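Succinylglutamate desuccinylase (Vibrio parahaemolyticus, PDB 2BCO) probably hydrolyses N-succinyl-L-glutamate to succinate and L-glutamate, the last step of arginine degradation by the AST pathway, using one zinc ion per subunit. Local coordinates at residues 97-102 and 123-128; 111-116 and 151-156; 164-169 and 310-315; 273-278 and 322-327. All blocks are in the same frame, centred on the assembly; numbering follows the deposited sequence.

Contact 1: 97-102 and 123-128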
loop_
_atom_site.group_PDB
_atom_site.type_symbol
_atom_site.label_atom_id
_atom_site.label_comp_id
_atom_site.label_asym_id
_atom_site.label_seq_id
_atom_site.Cartn_x
_atom_site.Cartn_y
_atom_site.Cartn_z
ATOM N N HIS A 97 12.692 -5.326 -0.664
ATOM C CA HIS A 97 12.983 -6.292 -1.727
ATOM C C HIS A 97 13.635 -5.848 -3.044
ATOM O O HIS A 97 13.153 -6.188 -4.126
ATOM C CB HIS A 97 11.700 -7.028 -2.074
ATOM C CG HIS A 97 11.888 -8.489 -2.252
ATOM N ND1 HIS A 97 13.138 -9.076 -2.298
ATOM C CD2 HIS A 97 10.998 -9.504 -2.371
ATOM C CE1 HIS A 97 13.008 -10.377 -2.433
ATOM N NE2 HIS A 97 11.714 -10.666 -2.479
ATOM N N PRO A 98 14.751 -5.116 -2.981
ATOM C CA PRO A 98 15.383 -4.692 -4.232
ATOM C C PRO A 98 15.854 -5.857 -5.121
ATOM O O PRO A 98 15.974 -5.717 -6.338
ATOM C CB PRO A 98 16.537 -3.815 -3.752
ATOM C CG PRO A 98 16.876 -4.413 -2.414
ATOM C CD PRO A 98 15.515 -4.644 -1.816
ATOM N N GLU A 99 16.109 -7.011 -4.523
ATOM C CA GLU A 99 16.562 -8.139 -5.316
ATOM C C GLU A 99 15.486 -8.571 -6.304
ATOM O O GLU A 99 15.788 -8.964 -7.428
ATOM C CB GLU A 99 16.959 -9.314 -4.418
ATOM C CG GLU A 99 17.524 -10.497 -5.183
ATOM C CD GLU A 99 18.062 -11.585 -4.270
ATOM O OE1 GLU A 99 18.509 -12.629 -4.792
ATOM O OE2 GLU A 99 18.043 -11.400 -3.034
ATOM N N SER A 100 14.224 -8.484 -5.892
ATOM C CA SER A 100 13.121 -8.877 -6.760
ATOM C C SER A 100 12.845 -7.819 -7.836
ATOM O O SER A 100 12.313 -8.128 -8.901
ATOM C CB SER A 100 11.861 -9.130 -5.926
ATOM O OG SER A 100 10.847 -9.723 -6.718
ATOM N N THR A 101 13.203 -6.571 -7.554
ATOM C CA THR A 101 13.007 -5.502 -8.521
ATOM C C THR A 101 14.014 -5.722 -9.649
ATOM O O THR A 101 13.776 -5.342 -10.793
ATOM C CB THR A 101 13.242 -4.118 -7.885
ATOM O OG1 THR A 101 12.360 -3.951 -6.774
ATOM C CG2 THR A 101 12.978 -3.011 -8.889
ATOM N N LEU A 102 15.136 -6.357 -9.320
ATOM C CA LEU A 102 16.170 -6.647 -10.312
ATOM C C LEU A 102 15.762 -7.830 -11.189
ATOM O O LEU A 102 16.007 -7.837 -12.394
ATOM C CB LEU A 102 17.501 -6.941 -9.617
ATOM C CG LEU A 102 18.169 -5.742 -8.937
ATOM C CD1 LEU A 102 19.279 -6.229 -8.032
ATOM C CD2 LEU A 102 18.710 -4.772 -9.992
ATOM N N PRO A 123 10.663 -21.218 5.828
ATOM C CA PRO A 123 11.751 -20.247 5.662
ATOM C C PRO A 123 11.916 -19.855 4.190
ATOM O O PRO A 123 12.062 -20.730 3.337
ATOM C CB PRO A 123 12.978 -21.002 6.181
ATOM C CG PRO A 123 12.397 -22.065 7.082
ATOM C CD PRO A 123 11.175 -22.503 6.333
ATOM N N THR A 124 11.877 -18.555 3.893
ATOM C CA THR A 124 12.049 -18.061 2.519
ATOM C C THR A 124 12.807 -16.745 2.558
ATOM O O THR A 124 12.940 -16.142 3.616
ATOM C CB THR A 124 10.688 -17.808 1.795
ATOM O OG1 THR A 124 9.949 -16.778 2.476
ATOM C CG2 THR A 124 9.868 -19.095 1.729
ATOM N N LYS A 125 13.313 -16.291 1.416
ATOM C CA LYS A 125 14.021 -15.012 1.393
ATOM C C LYS A 125 13.063 -13.922 1.877
ATOM O O LYS A 125 13.444 -13.033 2.635
ATOM C CB LYS A 125 14.491 -14.660 -0.021
ATOM C CG LYS A 125 15.581 -15.540 -0.574
ATOM C CD LYS A 125 16.117 -14.982 -1.892
ATOM C CE LYS A 125 17.145 -15.921 -2.523
ATOM N NZ LYS A 125 18.259 -16.236 -1.582
ATOM N N GLU A 126 11.811 -13.997 1.443
ATOM C CA GLU A 126 10.829 -12.994 1.838
ATOM C C GLU A 126 10.470 -13.030 3.333
ATOM O O GLU A 126 10.154 -11.993 3.926
ATOM C CB GLU A 126 9.577 -13.134 0.969
ATOM C CG GLU A 126 9.749 -12.634 -0.476
ATOM C CD GLU A 126 10.494 -13.607 -1.407
ATOM O OE1 GLU A 126 10.492 -14.829 -1.145
ATOM O OE2 GLU A 126 11.061 -13.145 -2.422
ATOM N N LEU A 127 10.542 -14.209 3.951
ATOM C CA LEU A 127 10.217 -14.321 5.370
ATOM C C LEU A 127 11.200 -13.481 6.184
ATOM O O LEU A 127 10.801 -12.688 7.047
ATOM C CB LEU A 127 10.286 -15.782 5.838
ATOM C CG LEU A 127 9.237 -16.261 6.859
ATOM C CD1 LEU A 127 9.826 -17.394 7.704
ATOM C CD2 LEU A 127 8.803 -15.127 7.761
ATOM N N ALA A 128 12.484 -13.671 5.899
ATOM C CA ALA A 128 13.546 -12.944 6.579
ATOM C C ALA A 128 13.387 -11.443 6.363
ATOM O O ALA A 128 13.650 -10.650 7.268
ATOM C CB ALA A 128 14.910 -13.405 6.069
#
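The imidazole of His97 is met at its edge by Glu126 OE2, which lies within 7° of the ring plane, while one face carries the CB of Ser100 close above its centre. This is a histidine-carboxylate hydrogen bond tying the start of helix 98-102 to the first turn of helix 125-141, a worked example of how a single buried polar pair can join two helix ends. His97 NE2 donates to Glu126 OE2 over 2.6 Å in a nearly straight bond. The carboxylate, however, is turned 60° from the ring and accepts on the anti side of OE2, somewhat out of its own plane. Glu126 reaches the ring through a bend: CG sits anti to the carbonyl carbon (chi1 -73°), and the chain then folds at the next bond, which swings OE2 toward His97. Three backbone N-H groups of the intervening loop also bond to the carboxylate: OE2 accepts from Leu108, and OE1 from Glu109 and Glu110. So many donors would be expected to favour the charged form of the glutamate. Toward the surface, Glu99 and Lys125 lie alongside with opposite charges, but Glu99 OE1 and Lys125 NZ stay 4.8 Å apart, too far for a salt bridge. Helix 125-141 itself begins with Thr124 as N-cap, its OG1 accepting from Leu127 N at 3.0 Å.

Contact 2: 111-116 and 151-156. With ZN (zinc ion), chain C.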
loop_
_atom_site.group_PDB
_atom_site.type_symbol
_atom_site.label_atom_id
_atom_site.label_comp_id
_atom_site.label_asym_id
_atom_site.label_seq_id
_atom_site.Cartn_x
_atom_site.Cartn_y
_atom_site.Cartn_z
ATOM N N ASN A 111 5.286 -14.558 -1.988
ATOM C CA ASN A 111 4.687 -13.218 -1.931
ATOM C C ASN A 111 5.005 -12.581 -0.577
ATOM O O ASN A 111 4.500 -13.013 0.452
ATOM C CB ASN A 111 3.165 -13.325 -2.093
ATOM C CG ASN A 111 2.464 -11.960 -2.174
ATOM O OD1 ASN A 111 3.018 -10.922 -1.818
ATOM N ND2 ASN A 111 1.231 -11.977 -2.636
ATOM N N LEU A 112 5.826 -11.541 -0.584
ATOM C CA LEU A 112 6.220 -10.882 0.653
ATOM C C LEU A 112 5.014 -10.346 1.450
ATOM O O LEU A 112 5.025 -10.327 2.681
ATOM C CB LEU A 112 7.179 -9.728 0.326
ATOM C CG LEU A 112 8.215 -9.262 1.350
ATOM C CD1 LEU A 112 8.826 -7.944 0.880
ATOM C CD2 LEU A 112 7.588 -9.079 2.702
ATOM N N ASN A 113 3.965 -9.934 0.751
ATOM C CA ASN A 113 2.816 -9.360 1.427
ATOM C C ASN A 113 1.784 -10.332 1.998
ATOM O O ASN A 113 0.626 -9.973 2.188
ATOM C CB ASN A 113 2.150 -8.336 0.510
ATOM C CG ASN A 113 1.693 -7.111 1.259
ATOM O OD1 ASN A 113 2.311 -6.710 2.248
ATOM N ND2 ASN A 113 0.623 -6.500 0.790
ATOM N N ARG A 114 2.224 -11.551 2.289
ATOM C CA ARG A 114 1.379 -12.573 2.891
ATOM C C ARG A 114 2.097 -13.120 4.122
ATOM O O ARG A 114 1.605 -14.016 4.797
ATOM C CB ARG A 114 1.132 -13.715 1.904
ATOM C CG ARG A 114 -0.072 -13.503 1.002
ATOM C CD ARG A 114 -0.086 -14.483 -0.169
ATOM N NE ARG A 114 -1.142 -14.163 -1.130
ATOM C CZ ARG A 114 -1.182 -14.608 -2.384
ATOM N NH1 ARG A 114 -0.222 -15.397 -2.846
ATOM N NH2 ARG A 114 -2.182 -14.257 -3.183
ATOM N N LEU A 115 3.253 -12.544 4.421
ATOM C CA LEU A 115 4.096 -13.015 5.514
ATOM C C LEU A 115 4.136 -12.211 6.800
ATOM O O LEU A 115 5.030 -12.417 7.613
ATOM C CB LEU A 115 5.523 -13.169 4.991
ATOM C CG LEU A 115 5.637 -13.991 3.705
ATOM C CD1 LEU A 115 7.080 -14.041 3.241
ATOM C CD2 LEU A 115 5.108 -15.397 3.969
ATOM N N PHE A 116 3.183 -11.309 7.004
ATOM C CA PHE A 116 3.180 -10.507 8.220
ATOM C C PHE A 116 2.226 -10.988 9.310
ATOM O O PHE A 116 2.229 -10.428 10.401
ATOM C CB PHE A 116 2.887 -9.043 7.889
ATOM C CG PHE A 116 3.992 -8.369 7.135
ATOM C CD1 PHE A 116 5.130 -7.914 7.799
ATOM C CD2 PHE A 116 3.929 -8.244 5.745
ATOM C CE1 PHE A 116 6.187 -7.338 7.095
ATOM C CE2 PHE A 116 4.978 -7.672 5.032
ATOM C CZ PHE A 116 6.114 -7.220 5.705
ATOM N N HIS A 151 1.014 4.886 7.699
ATOM C CA HIS A 151 1.741 3.903 6.920
ATOM C C HIS A 151 1.070 3.775 5.568
ATOM O O HIS A 151 -0.043 3.271 5.449
ATOM C CB HIS A 151 1.783 2.530 7.594
ATOM C CG HIS A 151 2.635 1.539 6.857
ATOM N ND1 HIS A 151 2.878 0.265 7.323
ATOM C CD2 HIS A 151 3.309 1.646 5.686
ATOM C CE1 HIS A 151 3.664 -0.371 6.471
ATOM N NE2 HIS A 151 3.940 0.442 5.468
ATOM N N LEU A 152 1.763 4.258 4.551
ATOM C CA LEU A 152 1.274 4.201 3.189
ATOM C C LEU A 152 2.155 3.220 2.420
ATOM O O LEU A 152 3.318 3.507 2.130
ATOM C CB LEU A 152 1.340 5.594 2.553
ATOM C CG LEU A 152 0.262 6.637 2.873
ATOM C CD1 LEU A 152 -0.168 6.580 4.317
ATOM C CD2 LEU A 152 0.810 8.007 2.557
ATOM N N ASP A 153 1.601 2.049 2.124
ATOM C CA ASP A 153 2.313 1.010 1.380
ATOM C C ASP A 153 1.921 1.126 -0.093
ATOM O O ASP A 153 0.784 0.826 -0.461
ATOM C CB ASP A 153 1.932 -0.379 1.897
ATOM C CG ASP A 153 2.804 -1.462 1.308
ATOM O OD1 ASP A 153 2.422 -2.649 1.336
ATOM O OD2 ASP A 153 3.893 -1.114 0.817
ATOM N N LEU A 154 2.872 1.521 -0.933
ATOM C CA LEU A 154 2.599 1.743 -2.357
ATOM C C LEU A 154 2.809 0.568 -3.315
ATOM O O LEU A 154 3.924 0.055 -3.467
ATOM C CB LEU A 154 3.417 2.946 -2.821
ATOM C CG LEU A 154 3.470 4.089 -1.799
ATOM C CD1 LEU A 154 4.246 5.279 -2.391
ATOM C CD2 LEU A 154 2.031 4.509 -1.417
ATOM N N HIS A 155 1.726 0.177 -3.984
ATOM C CA HIS A 155 1.735 -0.935 -4.923
ATOM C C HIS A 155 1.215 -0.527 -6.309
ATOM O O HIS A 155 0.920 0.648 -6.554
ATOM C CB HIS A 155 0.873 -2.074 -4.362
ATOM C CG HIS A 155 1.382 -2.631 -3.068
ATOM N ND1 HIS A 155 1.771 -3.948 -2.927
ATOM C CD2 HIS A 155 1.591 -2.050 -1.868
ATOM C CE1 HIS A 155 2.202 -4.151 -1.697
ATOM N NE2 HIS A 155 2.105 -3.016 -1.031
ATOM N N CYS A 156 1.149 -1.509 -7.208
ATOM C CA CYS A 156 0.627 -1.337 -8.565
ATOM C C CYS A 156 -0.211 -2.583 -8.824
ATOM O O CYS A 156 0.154 -3.673 -8.388
ATOM C CB CYS A 156 1.750 -1.277 -9.605
ATOM S SG CYS A 156 2.755 0.182 -9.527
HETATM ZN ZN ZN C . 1.535 -5.085 -4.912
HETATM O O HOH W 1 0.402 -3.977 2.246
HETATM O O HOH W 2 -0.705 -5.717 -5.979
#
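Asn113 approaches His155 obliquely, its amide ND2 lying 3.8 Å from His155 CE1 with the two flat groups 33° apart. The dense part of this buried contact belongs to the strand. With CG anti to its carbonyl carbon (chi1 -62°), His155 presents ND1 to the zinc ion at 2.3 Å, while NE2 on the far side of the ring is directed at Asp153 OD1; that pair is modelled too close for its exact geometry to be trusted. Asp153 is positioned in turn by Ser59 OG, which bonds to OD2. Asn113 and Asp153, by contrast, do not touch closely and are bridged by water: water 1 accepts from Asn113 ND2 at 2.9 Å and donates to Asp153 OD1 at 2.6 Å. The other end of the amide, OD1, accepts from Phe203 N, so both ends of the group have partners. Behind it, Asn111 OD1 receives Asn113 N at 2.9 Å, forming an Asx turn, and also bonds to His63 NE2, making Asn111 a second-shell residue of the metal. His63, Glu66, His155 and a water 2.6 Å from the zinc, water 2, complete the mononuclear zinc site typical of the M14 carboxypeptidase-like fold, with its His-Xaa-Xaa-Glu pair and later histidine.

Contact 3: 164-169 and 310-315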
loop_
_atom_site.group_PDB
_atom_site.type_symbol
_atom_site.label_atom_id
_atom_site.label_comp_id
_atom_site.label_asym_id
_atom_site.label_seq_id
_atom_site.Cartn_x
_atom_site.Cartn_y
_atom_site.Cartn_z
ATOM N N TYR A 164 -8.407 3.269 -11.956
ATOM C CA TYR A 164 -6.967 3.268 -12.211
ATOM C C TYR A 164 -6.192 3.247 -10.890
ATOM O O TYR A 164 -5.147 2.600 -10.785
ATOM C CB TYR A 164 -6.570 4.491 -13.036
ATOM C CG TYR A 164 -5.090 4.568 -13.322
ATOM C CD1 TYR A 164 -4.488 3.709 -14.243
ATOM C CD2 TYR A 164 -4.288 5.495 -12.667
ATOM C CE1 TYR A 164 -3.107 3.778 -14.504
ATOM C CE2 TYR A 164 -2.912 5.571 -12.916
ATOM C CZ TYR A 164 -2.329 4.712 -13.840
ATOM O OH TYR A 164 -0.978 4.807 -14.103
ATOM N N THR A 165 -6.707 3.974 -9.898
ATOM C CA THR A 165 -6.123 4.007 -8.559
ATOM C C THR A 165 -7.206 3.636 -7.549
ATOM O O THR A 165 -8.383 3.955 -7.738
ATOM C CB THR A 165 -5.594 5.412 -8.149
ATOM O OG1 THR A 165 -6.663 6.366 -8.202
ATOM C CG2 THR A 165 -4.454 5.853 -9.044
ATOM N N PHE A 166 -6.800 2.937 -6.495
ATOM C CA PHE A 166 -7.704 2.564 -5.419
ATOM C C PHE A 166 -6.871 2.122 -4.232
ATOM O O PHE A 166 -5.675 1.884 -4.370
ATOM C CB PHE A 166 -8.716 1.485 -5.861
ATOM C CG PHE A 166 -8.145 0.099 -6.031
ATOM C CD1 PHE A 166 -8.110 -0.790 -4.958
ATOM C CD2 PHE A 166 -7.741 -0.356 -7.285
ATOM C CE1 PHE A 166 -7.688 -2.117 -5.132
ATOM C CE2 PHE A 166 -7.315 -1.685 -7.467
ATOM C CZ PHE A 166 -7.294 -2.565 -6.384
ATOM N N ALA A 167 -7.492 2.034 -3.060
ATOM C CA ALA A 167 -6.767 1.654 -1.860
ATOM C C ALA A 167 -7.541 0.661 -1.020
ATOM O O ALA A 167 -8.759 0.512 -1.162
ATOM C CB ALA A 167 -6.451 2.903 -1.032
ATOM N N VAL A 168 -6.819 -0.010 -0.134
ATOM C CA VAL A 168 -7.408 -0.992 0.754
ATOM C C VAL A 168 -7.077 -0.636 2.198
ATOM O O VAL A 168 -5.906 -0.508 2.559
ATOM C CB VAL A 168 -6.876 -2.408 0.445
ATOM C CG1 VAL A 168 -7.437 -3.397 1.442
ATOM C CG2 VAL A 168 -7.259 -2.807 -0.967
ATOM N N SER A 169 -8.116 -0.460 3.010
ATOM C CA SER A 169 -7.952 -0.124 4.422
ATOM C C SER A 169 -8.095 -1.400 5.262
ATOM O O SER A 169 -9.155 -2.029 5.265
ATOM C CB SER A 169 -9.011 0.898 4.848
ATOM O OG SER A 169 -8.897 1.188 6.226
ATOM N N ILE A 310 -16.211 -8.138 -8.519
ATOM C CA ILE A 310 -15.168 -9.017 -8.032
ATOM C C ILE A 310 -13.840 -8.274 -7.953
ATOM O O ILE A 310 -13.523 -7.479 -8.831
ATOM C CB ILE A 310 -15.051 -10.265 -8.938
ATOM C CG1 ILE A 310 -14.138 -11.297 -8.284
ATOM C CG2 ILE A 310 -14.537 -9.876 -10.319
ATOM C CD1 ILE A 310 -14.332 -12.688 -8.851
ATOM N N VAL A 311 -13.076 -8.526 -6.890
ATOM C CA VAL A 311 -11.772 -7.886 -6.692
ATOM C C VAL A 311 -10.707 -8.915 -6.283
ATOM O O VAL A 311 -10.974 -9.802 -5.473
ATOM C CB VAL A 311 -11.855 -6.794 -5.586
ATOM C CG1 VAL A 311 -10.497 -6.174 -5.363
ATOM C CG2 VAL A 311 -12.848 -5.721 -5.979
ATOM N N PHE A 312 -9.501 -8.795 -6.837
ATOM C CA PHE A 312 -8.409 -9.723 -6.504
ATOM C C PHE A 312 -8.761 -11.183 -6.797
ATOM O O PHE A 312 -8.756 -12.021 -5.898
ATOM C CB PHE A 312 -8.031 -9.617 -5.015
ATOM C CG PHE A 312 -7.663 -8.230 -4.565
ATOM C CD1 PHE A 312 -8.182 -7.711 -3.384
ATOM C CD2 PHE A 312 -6.798 -7.440 -5.318
ATOM C CE1 PHE A 312 -7.831 -6.426 -2.946
ATOM C CE2 PHE A 312 -6.438 -6.154 -4.894
ATOM C CZ PHE A 312 -6.958 -5.642 -3.710
ATOM N N PRO A 313 -9.083 -11.511 -8.053
ATOM C CA PRO A 313 -9.417 -12.911 -8.351
ATOM C C PRO A 313 -8.133 -13.722 -8.515
ATOM O O PRO A 313 -7.158 -13.230 -9.072
ATOM C CB PRO A 313 -10.178 -12.824 -9.676
ATOM C CG PRO A 313 -10.579 -11.373 -9.788
ATOM C CD PRO A 313 -9.416 -10.640 -9.188
ATOM N N ASN A 314 -8.134 -14.959 -8.033
ATOM C CA ASN A 314 -6.955 -15.819 -8.156
ATOM C C ASN A 314 -7.380 -17.284 -8.101
ATOM O O ASN A 314 -7.683 -17.808 -7.029
ATOM C CB ASN A 314 -5.958 -15.524 -7.031
ATOM C CG ASN A 314 -4.586 -16.113 -7.299
ATOM O OD1 ASN A 314 -4.463 -17.258 -7.747
ATOM N ND2 ASN A 314 -3.547 -15.338 -7.016
ATOM N N ARG A 315 -7.393 -17.935 -9.260
ATOM C CA ARG A 315 -7.799 -19.336 -9.367
ATOM C C ARG A 315 -6.711 -20.328 -8.949
ATOM O O ARG A 315 -6.987 -21.514 -8.764
ATOM C CB ARG A 315 -8.229 -19.637 -10.803
ATOM C CG ARG A 315 -7.117 -19.490 -11.845
ATOM C CD ARG A 315 -7.697 -19.472 -13.251
ATOM N NE ARG A 315 -6.680 -19.403 -14.291
ATOM C CZ ARG A 315 -5.878 -20.412 -14.626
ATOM N NH1 ARG A 315 -5.974 -21.576 -14.003
ATOM N NH2 ARG A 315 -4.984 -20.256 -15.589
#
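The backbone N of Phe312 is hydrogen-bonded to Asn283 OD1, and from this anchored residue the phenyl ring extends to meet Phe166 and Val168. The principle illustrated is that one aromatic side chain can bridge two domains. Phe312 has a left-handed backbone conformation just after strand 309-311, and its CG lies anti to the carbonyl carbon (chi1 -56°), an orientation that carries the ring outward to strand 165-169. Its far corner does the touching: Phe312 CZ is 3.9 Å from Phe166 CE1 and 4.0 Å from Val168 CG2, the methyl lying at the ring edge in its plane. At the Phe166 ring, Phe312 CE2 likewise lies at the edge, in plane. Val311 CG1 covers one face of the Phe312 ring over its centre, and Leu325 and Arg322 of the neighbouring strand also touch that side chain. Phe166 in turn packs edge-to-face with Phe284 and touches Glu219, the predicted active-site residue. The Phe312 side chain comes within about 8 Å of the zinc ion, nearest atoms considered. This apolar bridge therefore joins the catalytic domain to the C-terminal barrel-sandwich hybrid domain close to the active site of the AspA/AstE family.

Contact 4: 273-278 and 322-327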
loop_
_atom_site.group_PDB
_atom_site.type_symbol
_atom_site.label_atom_id
_atom_site.label_comp_id
_atom_site.label_asym_id
_atom_site.label_seq_id
_atom_site.Cartn_x
_atom_site.Cartn_y
_atom_site.Cartn_z
ATOM N N PHE A 273 -11.994 -26.054 -9.357
ATOM C CA PHE A 273 -12.466 -24.693 -9.145
ATOM C C PHE A 273 -11.997 -23.826 -10.313
ATOM O O PHE A 273 -10.890 -24.011 -10.815
ATOM C CB PHE A 273 -11.859 -24.177 -7.831
ATOM C CG PHE A 273 -12.217 -22.757 -7.494
ATOM C CD1 PHE A 273 -13.311 -22.473 -6.682
ATOM C CD2 PHE A 273 -11.439 -21.698 -7.964
ATOM C CE1 PHE A 273 -13.628 -21.153 -6.341
ATOM C CE2 PHE A 273 -11.750 -20.369 -7.628
ATOM C CZ PHE A 273 -12.844 -20.098 -6.815
ATOM N N ASP A 274 -12.828 -22.889 -10.756
ATOM C CA ASP A 274 -12.426 -22.003 -11.847
ATOM C C ASP A 274 -13.442 -20.887 -12.068
ATOM O O ASP A 274 -14.527 -20.892 -11.492
ATOM C CB ASP A 274 -12.245 -22.793 -13.148
ATOM C CG ASP A 274 -11.173 -22.198 -14.056
ATOM O OD1 ASP A 274 -10.892 -20.985 -13.948
ATOM O OD2 ASP A 274 -10.614 -22.941 -14.887
ATOM N N PHE A 275 -13.072 -19.929 -12.909
ATOM C CA PHE A 275 -13.935 -18.802 -13.230
ATOM C C PHE A 275 -14.238 -18.858 -14.718
ATOM O O PHE A 275 -13.509 -19.491 -15.469
ATOM C CB PHE A 275 -13.226 -17.491 -12.915
ATOM C CG PHE A 275 -12.822 -17.346 -11.477
ATOM C CD1 PHE A 275 -13.782 -17.319 -10.465
ATOM C CD2 PHE A 275 -11.478 -17.196 -11.131
ATOM C CE1 PHE A 275 -13.413 -17.145 -9.133
ATOM C CE2 PHE A 275 -11.100 -17.018 -9.799
ATOM C CZ PHE A 275 -12.068 -16.993 -8.799
HETATM N N MSE A 276 -15.302 -18.192 -15.149
HETATM C CA MSE A 276 -15.654 -18.194 -16.562
HETATM C C MSE A 276 -14.912 -17.104 -17.326
HETATM O O MSE A 276 -14.643 -17.251 -18.524
HETATM C CB MSE A 276 -17.159 -18.013 -16.735
HETATM C CG MSE A 276 -17.982 -19.096 -16.063
HETATM SE SE MSE A 276 -19.871 -18.933 -16.450
HETATM C CE MSE A 276 -20.037 -20.304 -17.801
ATOM N N PHE A 277 -14.580 -16.014 -16.635
ATOM C CA PHE A 277 -13.859 -14.908 -17.258
ATOM C C PHE A 277 -12.392 -15.267 -17.468
ATOM O O PHE A 277 -11.878 -16.198 -16.848
ATOM C CB PHE A 277 -13.978 -13.627 -16.406
ATOM C CG PHE A 277 -13.745 -13.834 -14.913
ATOM C CD1 PHE A 277 -12.471 -14.116 -14.409
ATOM C CD2 PHE A 277 -14.815 -13.758 -14.015
ATOM C CE1 PHE A 277 -12.265 -14.307 -13.023
ATOM C CE2 PHE A 277 -14.622 -13.947 -12.633
ATOM C CZ PHE A 277 -13.345 -14.228 -12.141
ATOM N N ASP A 278 -11.726 -14.525 -18.346
ATOM C CA ASP A 278 -10.319 -14.755 -18.654
ATOM C C ASP A 278 -9.403 -14.278 -17.542
ATOM O O ASP A 278 -9.819 -13.533 -16.655
ATOM C CB ASP A 278 -9.938 -14.042 -19.954
ATOM C CG ASP A 278 -10.501 -14.727 -21.179
ATOM O OD1 ASP A 278 -10.319 -14.192 -22.294
ATOM O OD2 ASP A 278 -11.119 -15.802 -21.028
ATOM N N ARG A 322 -8.668 -17.908 0.269
ATOM C CA ARG A 322 -9.651 -17.128 -0.473
ATOM C C ARG A 322 -9.231 -16.936 -1.919
ATOM O O ARG A 322 -8.067 -16.649 -2.209
ATOM C CB ARG A 322 -9.903 -15.768 0.187
ATOM C CG ARG A 322 -8.930 -14.650 -0.154
ATOM C CD ARG A 322 -9.544 -13.328 0.289
ATOM N NE ARG A 322 -8.664 -12.176 0.118
ATOM C CZ ARG A 322 -8.146 -11.790 -1.044
ATOM N NH1 ARG A 322 -8.408 -12.471 -2.159
ATOM N NH2 ARG A 322 -7.371 -10.713 -1.091
ATOM N N ALA A 323 -10.195 -17.103 -2.822
ATOM C CA ALA A 323 -9.955 -16.969 -4.252
ATOM C C ALA A 323 -10.407 -15.621 -4.799
ATOM O O ALA A 323 -9.988 -15.216 -5.884
ATOM C CB ALA A 323 -10.664 -18.086 -4.992
ATOM N N ALA A 324 -11.261 -14.928 -4.054
ATOM C CA ALA A 324 -11.755 -13.630 -4.503
ATOM C C ALA A 324 -12.552 -12.864 -3.453
ATOM O O ALA A 324 -12.975 -13.405 -2.429
ATOM C CB ALA A 324 -12.613 -13.807 -5.762
ATOM N N LEU A 325 -12.753 -11.586 -3.742
ATOM C CA LEU A 325 -13.506 -10.695 -2.882
ATOM C C LEU A 325 -14.663 -10.187 -3.719
ATOM O O LEU A 325 -14.499 -9.905 -4.899
ATOM C CB LEU A 325 -12.626 -9.521 -2.454
ATOM C CG LEU A 325 -12.354 -9.259 -0.967
ATOM C CD1 LEU A 325 -12.502 -10.523 -0.136
ATOM C CD2 LEU A 325 -10.945 -8.693 -0.832
HETATM N N MSE A 326 -15.846 -10.124 -3.132
HETATM C CA MSE A 326 -17.006 -9.592 -3.832
HETATM C C MSE A 326 -17.297 -8.329 -3.040
HETATM O O MSE A 326 -17.506 -8.381 -1.830
HETATM C CB MSE A 326 -18.190 -10.557 -3.755
HETATM C CG MSE A 326 -17.980 -11.883 -4.466
HETATM SE SE MSE A 326 -17.729 -11.667 -6.361
HETATM C CE MSE A 326 -19.586 -11.751 -6.916
ATOM N N VAL A 327 -17.286 -7.194 -3.719
ATOM C CA VAL A 327 -17.514 -5.926 -3.049
ATOM C C VAL A 327 -18.657 -5.137 -3.656
ATOM O O VAL A 327 -19.142 -5.464 -4.741
ATOM C CB VAL A 327 -16.246 -5.073 -3.100
ATOM C CG1 VAL A 327 -15.077 -5.874 -2.545
ATOM C CG2 VAL A 327 -15.962 -4.649 -4.537
#
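Ala323 CB receives the tip of Phe273, with Phe273 CZ at 3.5 Å and CE2 at 3.7 Å, the ring coming to the methyl obliquely. Phe275 brings its own CZ to the same place: Ala323 O lies 4.0 Å from it near the ring plane, while Ala324 CB is a more distant neighbour at 4.4 Å. The two rings leave the strand differently. Phe273 has CG anti to its backbone N (chi1 178°), whereas in Phe275 CG is anti to its own carbonyl carbon (chi1 -59°); the ring ends converge on Ala323, and Phe275 also reaches Ala324. One shell out, Phe277 CZ presses on a face of the Phe275 ring, and Asp274 OD1 accepts from Phe275 N at 2.6 Å. On the other side, Ala323 and Ala324 both face Ile266 as a classic beta bulge, which allows consecutive alanines to point toward the rings. The general lesson is that strands can pack without a hydrogen bond between them, here through aromatic rings against alanine methyls and one backbone carbonyl: strand 273-275 belongs to a three-stranded antiparallel sheet with 292-296 and 299-302, and its axis passes 9.9 Å from that of 322-327 at 38°, the layered packing of a barrel-sandwich hybrid domain.

The four contacts run in a row across the molecule, with neighbouring centres 12 to 13 Å apart and those of contacts 1 and 4 separated by 28 Å. Along the chain they form two interleaved pairs: the segments of contacts 1 and 2 alternate within the catalytic domain, and those of contacts 3 and 4 alternate afterwards. Leu115 of contact 2 packs on Glu126 of contact 1, joining the zinc-site loop to helix 125-141. Contacts 3 and 4 are joined because their strands, 309-311 and 322-335, are neighbours in a sheet, where Val311 N probably bonds to Leu325 O at 2.8 Å. Contact 3 thus links the metal-bearing half to the hybrid domain, within which contact 4 lies buried.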